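Local atomic coordinates of monooxygenase (Agrobacterium tumefaciens, PDB entry 2I7G), a protein that probably works as a flavin-dependent monooxygenase of the bacterial luciferase-like family, an oxidoreductase built on a TIM barrel. Residues 26-31 against 49-54; 255-260 against 279-284; 284-289 against 304-309. One frame throughout, in Å; residues are numbered along the deposited sequence. Where two conformers were deposited one is given.

In the fold
From the N terminus, interaction 1 comes first: it closes a loop of 17 residues, 32-48, whose second half is already the first turns of helix 40-60, against the first barrel strand, 23-28. Much later, interaction 2 closes 18 residues between strand 252-260 and helix 279-286, and interaction 3 closes residues 290-303, most of them helix 293-300, between the end of helix 279-286 and the approach to strand 307-309. The three follow in series, neither nested nor crossed, although 2 and 3 meet end to end at Arg284. All reach the same curled parallel sheet of the TIM barrel. The salt bridge of Asp31 with Arg281 ties interaction 1 to interaction 2, and His257 ND1 with Arg286 NH2 joins 2 to 3.

Interaction 1 of 3, residues 26-31 against 49-54; sequences LYTFAD and RELLEE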
loop_
_atom_site.group_PDB
_atom_site.type_symbol
_atom_site.label_atom_id
_atom_site.label_comp_id
_atom_site.label_asym_id
_atom_site.label_seq_id
_atom_site.Cartn_x
_atom_site.Cartn_y
_atom_site.Cartn_z
ATOM N N LEU B 26 20.380 -0.002 -2.687
ATOM C CA LEU B 26 20.249 1.013 -1.627
ATOM C C LEU B 26 19.099 0.593 -0.728
ATOM O O LEU B 26 18.177 -0.096 -1.192
ATOM C CB LEU B 26 19.854 2.379 -2.196
ATOM C CG LEU B 26 20.973 3.127 -2.950
ATOM C CD1 LEU B 26 20.421 4.189 -3.924
ATOM C CD2 LEU B 26 21.950 3.704 -1.934
ATOM N N TYR B 27 19.166 0.996 0.534
ATOM C CA TYR B 27 17.955 0.943 1.399
ATOM C C TYR B 27 17.891 2.148 2.308
ATOM O O TYR B 27 18.930 2.756 2.587
ATOM C CB TYR B 27 17.806 -0.383 2.142
ATOM C CG TYR B 27 18.789 -0.653 3.264
ATOM C CD1 TYR B 27 18.347 -0.726 4.595
ATOM C CD2 TYR B 27 20.151 -0.852 3.000
ATOM C CE1 TYR B 27 19.238 -1.006 5.627
ATOM C CE2 TYR B 27 21.062 -1.106 4.041
ATOM C CZ TYR B 27 20.589 -1.169 5.348
ATOM O OH TYR B 27 21.477 -1.436 6.367
ATOM N N THR B 28 16.697 2.496 2.793
ATOM C CA THR B 28 16.565 3.637 3.710
ATOM C C THR B 28 15.328 3.396 4.571
ATOM O O THR B 28 14.437 2.591 4.187
ATOM C CB THR B 28 16.513 5.002 2.955
ATOM O OG1 THR B 28 16.390 6.113 3.875
ATOM C CG2 THR B 28 15.318 5.046 1.997
ATOM N N PHE B 29 15.280 4.135 5.683
ATOM C CA PHE B 29 14.148 4.155 6.577
ATOM C C PHE B 29 13.303 5.413 6.389
ATOM O O PHE B 29 12.219 5.527 7.017
ATOM C CB PHE B 29 14.619 4.066 8.048
ATOM C CG PHE B 29 15.396 2.805 8.373
ATOM C CD1 PHE B 29 15.291 1.667 7.569
ATOM C CD2 PHE B 29 16.223 2.761 9.499
ATOM C CE1 PHE B 29 15.981 0.483 7.884
ATOM C CE2 PHE B 29 16.929 1.617 9.824
ATOM C CZ PHE B 29 16.832 0.461 9.014
ATOM N N ALA B 30 13.804 6.334 5.541
ATOM C CA ALA B 30 13.105 7.575 5.216
ATOM C C ALA B 30 12.883 8.384 6.502
ATOM O O ALA B 30 11.751 8.706 6.885
ATOM C CB ALA B 30 11.771 7.270 4.501
ATOM N N ASP B 31 13.999 8.712 7.148
ATOM C CA ASP B 31 14.067 9.596 8.329
ATOM C C ASP B 31 13.498 10.972 8.000
ATOM O O ASP B 31 13.698 11.499 6.906
ATOM C CB ASP B 31 15.546 9.750 8.746
ATOM C CG ASP B 31 16.305 8.396 8.798
ATOM O OD1 ASP B 31 17.064 8.182 9.766
ATOM O OD2 ASP B 31 16.143 7.531 7.901
ATOM N N ARG B 49 8.295 12.829 -1.365
ATOM C CA ARG B 49 8.652 13.355 -2.684
ATOM C C ARG B 49 10.156 13.134 -2.933
ATOM O O ARG B 49 10.553 12.592 -3.980
ATOM C CB ARG B 49 8.264 14.835 -2.831
ATOM C CG ARG B 49 9.014 15.544 -3.975
ATOM C CD ARG B 49 8.409 16.870 -4.418
ATOM N NE ARG B 49 8.278 17.844 -3.337
ATOM C CZ ARG B 49 9.284 18.425 -2.693
ATOM N NH1 ARG B 49 10.540 18.131 -2.994
ATOM N NH2 ARG B 49 9.021 19.312 -1.736
ATOM N N GLU B 50 10.982 13.505 -1.951
ATOM C CA GLU B 50 12.430 13.297 -2.054
ATOM C C GLU B 50 12.795 11.802 -2.203
ATOM O O GLU B 50 13.656 11.436 -3.037
ATOM C CB GLU B 50 13.117 13.920 -0.837
ATOM C CG GLU B 50 13.251 15.411 -0.948
ATOM C CD GLU B 50 13.656 16.066 0.385
ATOM O OE1 GLU B 50 13.733 15.376 1.447
ATOM O OE2 GLU B 50 13.820 17.302 0.351
ATOM N N LEU B 51 12.113 10.946 -1.434
ATOM C CA LEU B 51 12.383 9.513 -1.503
ATOM C C LEU B 51 12.105 8.970 -2.912
ATOM O O LEU B 51 12.905 8.178 -3.449
ATOM C CB LEU B 51 11.516 8.779 -0.474
ATOM C CG LEU B 51 11.663 7.241 -0.417
ATOM C CD1 LEU B 51 13.117 6.851 -0.052
ATOM C CD2 LEU B 51 10.652 6.753 0.626
ATOM N N LEU B 52 10.963 9.358 -3.483
ATOM C CA LEU B 52 10.618 8.939 -4.830
ATOM C C LEU B 52 11.708 9.375 -5.793
ATOM O O LEU B 52 12.123 8.586 -6.626
ATOM C CB LEU B 52 9.224 9.427 -5.257
ATOM C CG LEU B 52 8.055 8.432 -5.022
ATOM C CD1 LEU B 52 8.139 7.209 -5.936
ATOM C CD2 LEU B 52 7.922 7.998 -3.549
ATOM N N GLU B 53 12.188 10.615 -5.655
ATOM C CA GLU B 53 13.287 11.094 -6.499
ATOM C C GLU B 53 14.543 10.214 -6.348
ATOM O O GLU B 53 15.205 9.934 -7.348
ATOM C CB GLU B 53 13.615 12.545 -6.199
ATOM C CG GLU B 53 12.516 13.527 -6.671
ATOM C CD GLU B 53 12.871 14.978 -6.320
ATOM O OE1 GLU B 53 13.973 15.205 -5.732
ATOM O OE2 GLU B 53 12.074 15.895 -6.669
ATOM N N GLU B 54 14.857 9.807 -5.117
ATOM C CA GLU B 54 15.981 8.876 -4.855
ATOM C C GLU B 54 15.783 7.592 -5.646
ATOM O O GLU B 54 16.726 7.114 -6.268
ATOM C CB GLU B 54 16.114 8.461 -3.368
ATOM C CG GLU B 54 16.417 9.600 -2.396
ATOM C CD GLU B 54 16.366 9.127 -0.910
ATOM O OE1 GLU B 54 15.825 9.891 -0.074
ATOM O OE2 GLU B 54 16.859 7.992 -0.617
#
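Thr28 and Ala30 meet Leu51 where the first barrel strand runs out and its following helix passes beside it. The strand reaches Thr28; the chain then turns, and Ala30 takes left-handed backbone angles (60/59°). Across the gap, residues 49-54 form an unbroken piece of helix, and the two backbones are nearest at Ala30 and Leu51, whose CA atoms are 7.0 Å apart. The turn is pinned from inside: Ala30 N gives a nearly straight hydrogen bond to Thr28 OG1 (3.1 Å), an ST turn. Thr28 OG1 also bonds to Ala335 O, so the hydroxyl is gripped twice and the rotation of the side chain is well fixed.

With OG1 trans to the backbone nitrogen (chi1 -180°), the Thr28 methyl is left facing the helix. Thr28 CG2 lies 3.5 Å from Leu51 CD1, the closest approach of the two segments, and the two side chains run past each other in opposite directions. Leu51 itself divides its branches: CD1 goes to the threonine, while CD2 comes within 4.1 Å of Ala30 CB. No hydrogen bond crosses the interface; it is carried by methyl groups. The carboxylate of Glu54 flanks the patch, its OE2 4.2 Å from Thr28 CG2, and OE1 makes a salt bridge with Arg47 of the same helix.

This is the inner contact of a beta-alpha-beta crossover, in which strand 23-28 leads through helix 40-60 to the parallel neighbour strand 65-68. Leu68 of that neighbour touches both Thr28 and Leu51. Glu54 packs on Ile348 of the C-terminal helix 341-363, and Leu52 of the same helical piece rests on Leu122 of the second subunit.

Interaction 2 of 3, residues 255-260 against 279-284; sequences NVHGFI and MNRIGR
Ile282 lays its CD1 methyl over the face of the His257 imidazole, a CH-pi contact with the carbon 3.5 Å from the ring centroid and only 14° off the normal. The methyl sits almost over the middle of the ring; CG and ND1 of His257 are the nearest ring atoms to Ile282 CD1, both at 3.4 Å. The torsions of the isoleucine explain the placement. CG1 lies opposite the carbonyl carbon, and chi2 at -34° departs from a staggered value, bringing CD1 down on the ring. The histidine, for its part, is kept from turning by a hydrogen bond between its ND1 and Arg286 NH2.

Arg281 approaches differently. Its chain bends at chi2 and chi3, which carries the guanidinium back to the strand, where Arg281 NH1 stops 4.1 Å from His257 NE2. The two flat groups are steeply inclined, 73° between their planes, and no hydrogen bond joins them. The charge of Arg281 is instead taken by Asp31, through a salt bridge from NH2.

Strand 252-260 here lies between its neighbours 307-309 and 329-333, with the His257 backbone bonded to Phe307 and its side chain against Gln333. Helix 279-286 lies over this part of the barrel, and Met279, a selenomethionine at its start, packs on Phe271 and Tyr272 at the end of helix 264-272.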
loop_
_atom_site.group_PDB
_atom_site.type_symbol
_atom_site.label_atom_id
_atom_site.label_comp_id
_atom_site.label_asym_id
_atom_site.label_seq_id
_atom_site.Cartn_x
_atom_site.Cartn_y
_atom_site.Cartn_z
ATOM N N ASN B 255 24.094 -5.869 4.369
ATOM C CA ASN B 255 23.371 -4.604 4.464
ATOM C C ASN B 255 24.233 -3.704 5.356
ATOM O O ASN B 255 24.440 -4.020 6.512
ATOM C CB ASN B 255 22.033 -4.818 5.163
ATOM C CG ASN B 255 21.048 -5.644 4.352
ATOM O OD1 ASN B 255 21.343 -6.134 3.270
ATOM N ND2 ASN B 255 19.851 -5.816 4.921
ATOM N N VAL B 256 24.743 -2.613 4.800
ATOM C CA VAL B 256 25.724 -1.798 5.499
ATOM C C VAL B 256 25.335 -0.310 5.441
ATOM O O VAL B 256 24.567 0.124 4.550
ATOM C CB VAL B 256 27.140 -1.976 4.863
ATOM C CG1 VAL B 256 27.501 -3.444 4.793
ATOM C CG2 VAL B 256 27.235 -1.345 3.445
ATOM N N HIS B 257 25.918 0.455 6.356
ATOM C CA HIS B 257 25.783 1.902 6.323
ATOM C C HIS B 257 26.977 2.499 5.619
ATOM O O HIS B 257 28.073 1.936 5.654
ATOM C CB HIS B 257 25.665 2.454 7.734
ATOM C CG HIS B 257 24.433 1.981 8.438
ATOM N ND1 HIS B 257 24.471 1.114 9.511
ATOM C CD2 HIS B 257 23.121 2.196 8.175
ATOM C CE1 HIS B 257 23.234 0.845 9.901
ATOM N NE2 HIS B 257 22.399 1.503 9.122
ATOM N N GLY B 258 26.767 3.660 5.008
ATOM C CA GLY B 258 27.898 4.345 4.373
ATOM C C GLY B 258 27.467 5.519 3.525
ATOM O O GLY B 258 26.325 6.005 3.621
ATOM N N PHE B 259 28.402 6.023 2.724
ATOM C CA PHE B 259 28.076 7.198 1.920
ATOM C C PHE B 259 29.153 7.368 0.848
ATOM O O PHE B 259 30.322 7.050 1.083
ATOM C CB PHE B 259 27.994 8.436 2.826
ATOM C CG PHE B 259 27.586 9.696 2.108
ATOM C CD1 PHE B 259 26.397 9.757 1.359
ATOM C CD2 PHE B 259 28.398 10.830 2.183
ATOM C CE1 PHE B 259 26.036 10.939 0.680
ATOM C CE2 PHE B 259 28.029 12.035 1.502
ATOM C CZ PHE B 259 26.874 12.068 0.746
ATOM N N ILE B 260 28.728 7.820 -0.334
ATOM C CA ILE B 260 29.670 8.055 -1.446
ATOM C C ILE B 260 29.632 9.543 -1.810
ATOM O O ILE B 260 28.545 10.140 -1.907
ATOM C CB ILE B 260 29.295 7.176 -2.666
ATOM C CG1 ILE B 260 29.355 5.672 -2.302
ATOM C CG2 ILE B 260 30.187 7.511 -3.861
ATOM C CD1 ILE B 260 28.458 4.789 -3.147
HETATM N N MSE B 279 25.319 10.539 13.174
HETATM C CA MSE B 279 26.056 9.814 14.222
HETATM C C MSE B 279 25.201 9.430 15.454
HETATM O O MSE B 279 25.530 8.454 16.163
HETATM C CB MSE B 279 27.360 10.548 14.612
HETATM C CG MSE B 279 28.334 10.747 13.423
HETATM SE SE MSE B 279 28.859 9.022 12.599
HETATM C CE MSE B 279 28.609 9.512 10.765
ATOM N N ASN B 280 24.124 10.189 15.691
ATOM C CA ASN B 280 23.160 9.894 16.761
ATOM C C ASN B 280 22.542 8.495 16.652
ATOM O O ASN B 280 22.151 7.903 17.671
ATOM C CB ASN B 280 22.040 10.948 16.791
ATOM C CG ASN B 280 22.524 12.318 17.274
ATOM O OD1 ASN B 280 21.896 13.341 16.999
ATOM N ND2 ASN B 280 23.637 12.335 17.992
ATOM N N ARG B 281 22.434 7.992 15.421
ATOM C CA ARG B 281 21.947 6.632 15.171
ATOM C C ARG B 281 23.125 5.670 14.914
ATOM O O ARG B 281 23.230 4.612 15.578
ATOM C CB ARG B 281 20.944 6.569 14.010
ATOM C CG ARG B 281 20.602 5.128 13.607
ATOM C CD ARG B 281 19.116 4.998 13.235
ATOM N NE ARG B 281 18.762 5.637 11.950
ATOM C CZ ARG B 281 18.906 5.077 10.756
ATOM N NH1 ARG B 281 19.466 3.855 10.629
ATOM N NH2 ARG B 281 18.508 5.758 9.683
ATOM N N ILE B 282 24.015 6.061 13.987
ATOM C CA ILE B 282 25.149 5.208 13.563
ATOM C C ILE B 282 26.081 4.902 14.728
ATOM O O ILE B 282 26.364 3.738 15.010
ATOM C CB ILE B 282 25.959 5.799 12.318
ATOM C CG1 ILE B 282 25.217 5.551 11.009
ATOM C CG2 ILE B 282 27.400 5.218 12.214
ATOM C CD1 ILE B 282 24.430 4.242 10.953
ATOM N N GLY B 283 26.527 5.930 15.440
ATOM C CA GLY B 283 27.447 5.680 16.548
ATOM C C GLY B 283 26.758 5.011 17.722
ATOM O O GLY B 283 27.331 4.116 18.375
ATOM N N ARG B 284 25.524 5.442 17.980
ATOM C CA ARG B 284 24.781 5.017 19.156
ATOM C C ARG B 284 24.672 3.487 19.192
ATOM O O ARG B 284 25.001 2.854 20.202
ATOM C CB ARG B 284 23.396 5.682 19.163
ATOM C CG ARG B 284 23.000 6.349 20.479
ATOM C CD ARG B 284 23.735 7.692 20.727
ATOM N NE ARG B 284 25.144 7.530 21.092
ATOM C CZ ARG B 284 25.584 6.924 22.199
ATOM N NH1 ARG B 284 24.722 6.406 23.074
ATOM N NH2 ARG B 284 26.889 6.826 22.437
#

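Interaction 3 of 3, residues 284-289 against 304-309; sequences RERGWG and GNLFLG. With SO4 (sulfate ion), chain F.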
loop_
_atom_site.group_PDB
_atom_site.type_symbol
_atom_site.label_atom_id
_atom_site.label_comp_id
_atom_site.label_asym_id
_atom_site.label_seq_id
_atom_site.Cartn_x
_atom_site.Cartn_y
_atom_site.Cartn_z
ATOM N N ARG B 284 25.524 5.442 17.980
ATOM C CA ARG B 284 24.781 5.017 19.156
ATOM C C ARG B 284 24.672 3.487 19.192
ATOM O O ARG B 284 25.001 2.854 20.202
ATOM C CB ARG B 284 23.396 5.682 19.163
ATOM C CG ARG B 284 23.000 6.349 20.479
ATOM C CD ARG B 284 23.735 7.692 20.727
ATOM N NE ARG B 284 25.144 7.530 21.092
ATOM C CZ ARG B 284 25.584 6.924 22.199
ATOM N NH1 ARG B 284 24.722 6.406 23.074
ATOM N NH2 ARG B 284 26.889 6.826 22.437
ATOM N N GLU B 285 24.257 2.899 18.073
ATOM C CA GLU B 285 24.063 1.447 17.997
ATOM C C GLU B 285 25.369 0.639 18.033
ATOM O O GLU B 285 25.368 -0.549 18.387
ATOM C CB GLU B 285 23.236 1.079 16.757
ATOM C CG GLU B 285 23.911 1.314 15.407
ATOM C CD GLU B 285 22.935 1.141 14.240
ATOM O OE1 GLU B 285 21.801 0.657 14.471
ATOM O OE2 GLU B 285 23.290 1.485 13.099
ATOM N N ARG B 286 26.471 1.291 17.656
ATOM C CA ARG B 286 27.797 0.674 17.668
ATOM C C ARG B 286 28.502 0.894 19.009
ATOM O O ARG B 286 29.615 0.408 19.213
ATOM C CB ARG B 286 28.648 1.271 16.540
ATOM C CG ARG B 286 28.156 0.861 15.159
ATOM C CD ARG B 286 28.714 1.769 14.046
ATOM N NE ARG B 286 28.377 1.222 12.723
ATOM C CZ ARG B 286 27.142 1.161 12.205
ATOM N NH1 ARG B 286 26.080 1.672 12.867
ATOM N NH2 ARG B 286 26.966 0.604 11.005
ATOM N N GLY B 287 27.867 1.644 19.912
ATOM C CA GLY B 287 28.453 1.873 21.257
ATOM C C GLY B 287 29.398 3.063 21.390
ATOM O O GLY B 287 30.197 3.140 22.354
ATOM N N TRP B 288 29.318 4.013 20.458
ATOM C CA TRP B 288 30.069 5.260 20.627
ATOM C C TRP B 288 29.272 6.533 20.324
ATOM O O TRP B 288 28.226 6.509 19.641
ATOM C CB TRP B 288 31.430 5.221 19.907
ATOM C CG TRP B 288 31.402 4.627 18.495
ATOM C CD1 TRP B 288 31.611 3.305 18.153
ATOM C CD2 TRP B 288 31.167 5.327 17.256
ATOM N NE1 TRP B 288 31.532 3.146 16.783
ATOM C CE2 TRP B 288 31.244 4.364 16.208
ATOM C CE3 TRP B 288 30.893 6.668 16.926
ATOM C CZ2 TRP B 288 31.062 4.711 14.845
ATOM C CZ3 TRP B 288 30.717 7.006 15.588
ATOM C CH2 TRP B 288 30.797 6.031 14.560
ATOM N N GLY B 289 29.748 7.629 20.908
ATOM C CA GLY B 289 29.085 8.924 20.841
ATOM C C GLY B 289 29.305 9.632 19.510
ATOM O O GLY B 289 30.265 9.328 18.777
ATOM N N GLY B 304 36.740 -1.568 8.401
ATOM C CA GLY B 304 35.627 -1.188 9.239
ATOM C C GLY B 304 34.269 -1.424 8.589
ATOM O O GLY B 304 34.167 -1.623 7.390
ATOM N N ASN B 305 33.220 -1.287 9.375
ATOM C CA ASN B 305 31.883 -1.607 8.887
ATOM C C ASN B 305 31.202 -0.498 8.049
ATOM O O ASN B 305 30.168 -0.747 7.397
ATOM C CB ASN B 305 30.997 -1.987 10.071
ATOM C CG ASN B 305 30.883 -0.861 11.048
ATOM O OD1 ASN B 305 30.100 0.017 10.860
ATOM N ND2 ASN B 305 31.744 -0.859 12.080
ATOM N N LEU B 306 31.774 0.709 8.028
ATOM C CA LEU B 306 31.173 1.816 7.249
ATOM C C LEU B 306 31.799 1.878 5.853
ATOM O O LEU B 306 33.036 1.997 5.726
ATOM C CB LEU B 306 31.378 3.158 7.953
ATOM C CG LEU B 306 30.645 3.319 9.303
ATOM C CD1 LEU B 306 30.904 4.741 9.871
ATOM C CD2 LEU B 306 29.128 3.078 9.102
ATOM N N PHE B 307 30.952 1.761 4.818
ATOM C CA PHE B 307 31.394 1.734 3.412
ATOM C C PHE B 307 31.303 3.177 2.912
ATOM O O PHE B 307 30.244 3.644 2.439
ATOM C CB PHE B 307 30.524 0.750 2.613
ATOM C CG PHE B 307 30.933 -0.672 2.826
ATOM C CD1 PHE B 307 31.475 -1.430 1.799
ATOM C CD2 PHE B 307 30.767 -1.255 4.098
ATOM C CE1 PHE B 307 31.855 -2.733 2.027
ATOM C CE2 PHE B 307 31.163 -2.569 4.348
ATOM C CZ PHE B 307 31.712 -3.302 3.311
ATOM N N LEU B 308 32.413 3.898 3.068
ATOM C CA LEU B 308 32.350 5.366 2.947
ATOM C C LEU B 308 33.591 5.967 2.264
ATOM O O LEU B 308 34.736 5.660 2.643
ATOM C CB LEU B 308 32.209 5.968 4.324
ATOM C CG LEU B 308 31.968 7.470 4.380
ATOM C CD1 LEU B 308 31.047 7.793 5.518
ATOM C CD2 LEU B 308 33.313 8.246 4.516
ATOM N N GLY B 309 33.358 6.862 1.305
ATOM C CA GLY B 309 34.483 7.548 0.657
ATOM C C GLY B 309 34.192 7.929 -0.768
ATOM O O GLY B 309 33.027 7.909 -1.221
HETATM S S SO4 F . 32.276 0.556 15.032
HETATM O O1 SO4 F . 30.993 -0.061 15.321
HETATM O O2 SO4 F . 32.983 -0.301 14.112
HETATM O O3 SO4 F . 32.078 1.854 14.433
HETATM O O4 SO4 F . 33.069 0.651 16.248
HETATM O O HOH W 1 27.575 -0.711 8.369
#
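Arg286 grips Asn305 side-on, NE and NH2 both bonding to the one amide oxygen, and so fastens a helix end closed by a Schellman motif to the loop before a TIM-barrel strand. The bond from Arg286 NE to Asn305 OD1 is the shorter and straighter (2.8 Å, 163°); the second, from Arg286 NH2 to Asn305 OD1, is 3.2 Å and more bent. OD1 lies in the guanidinium plane, yet both nitrogens reach it from one face of the amide, whose plane is turned 38° from theirs. Beside the guanidinium, Leu306 CD2 comes to 3.8 Å from Arg286 NH2. A water backs up the pair, donating to Asn305 O and accepting weakly from Arg286 NH2. The indole edge of Trp288 meets a sulfate, probably from the crystallisation liquor, its NE1 donating to sulfate O3 at 2.7 Å.

Further out, Arg286 NH1 is steadied by a salt bridge to Glu285 OE2 (2.8 Å), met near the guanidinium plane, and by Ile282 O. Gly287, with phi +88°, turns the chain out of the helix toward Trp288. Gly224 holds both partners, its N binding the sulfate and its O accepting from Asn305 ND2.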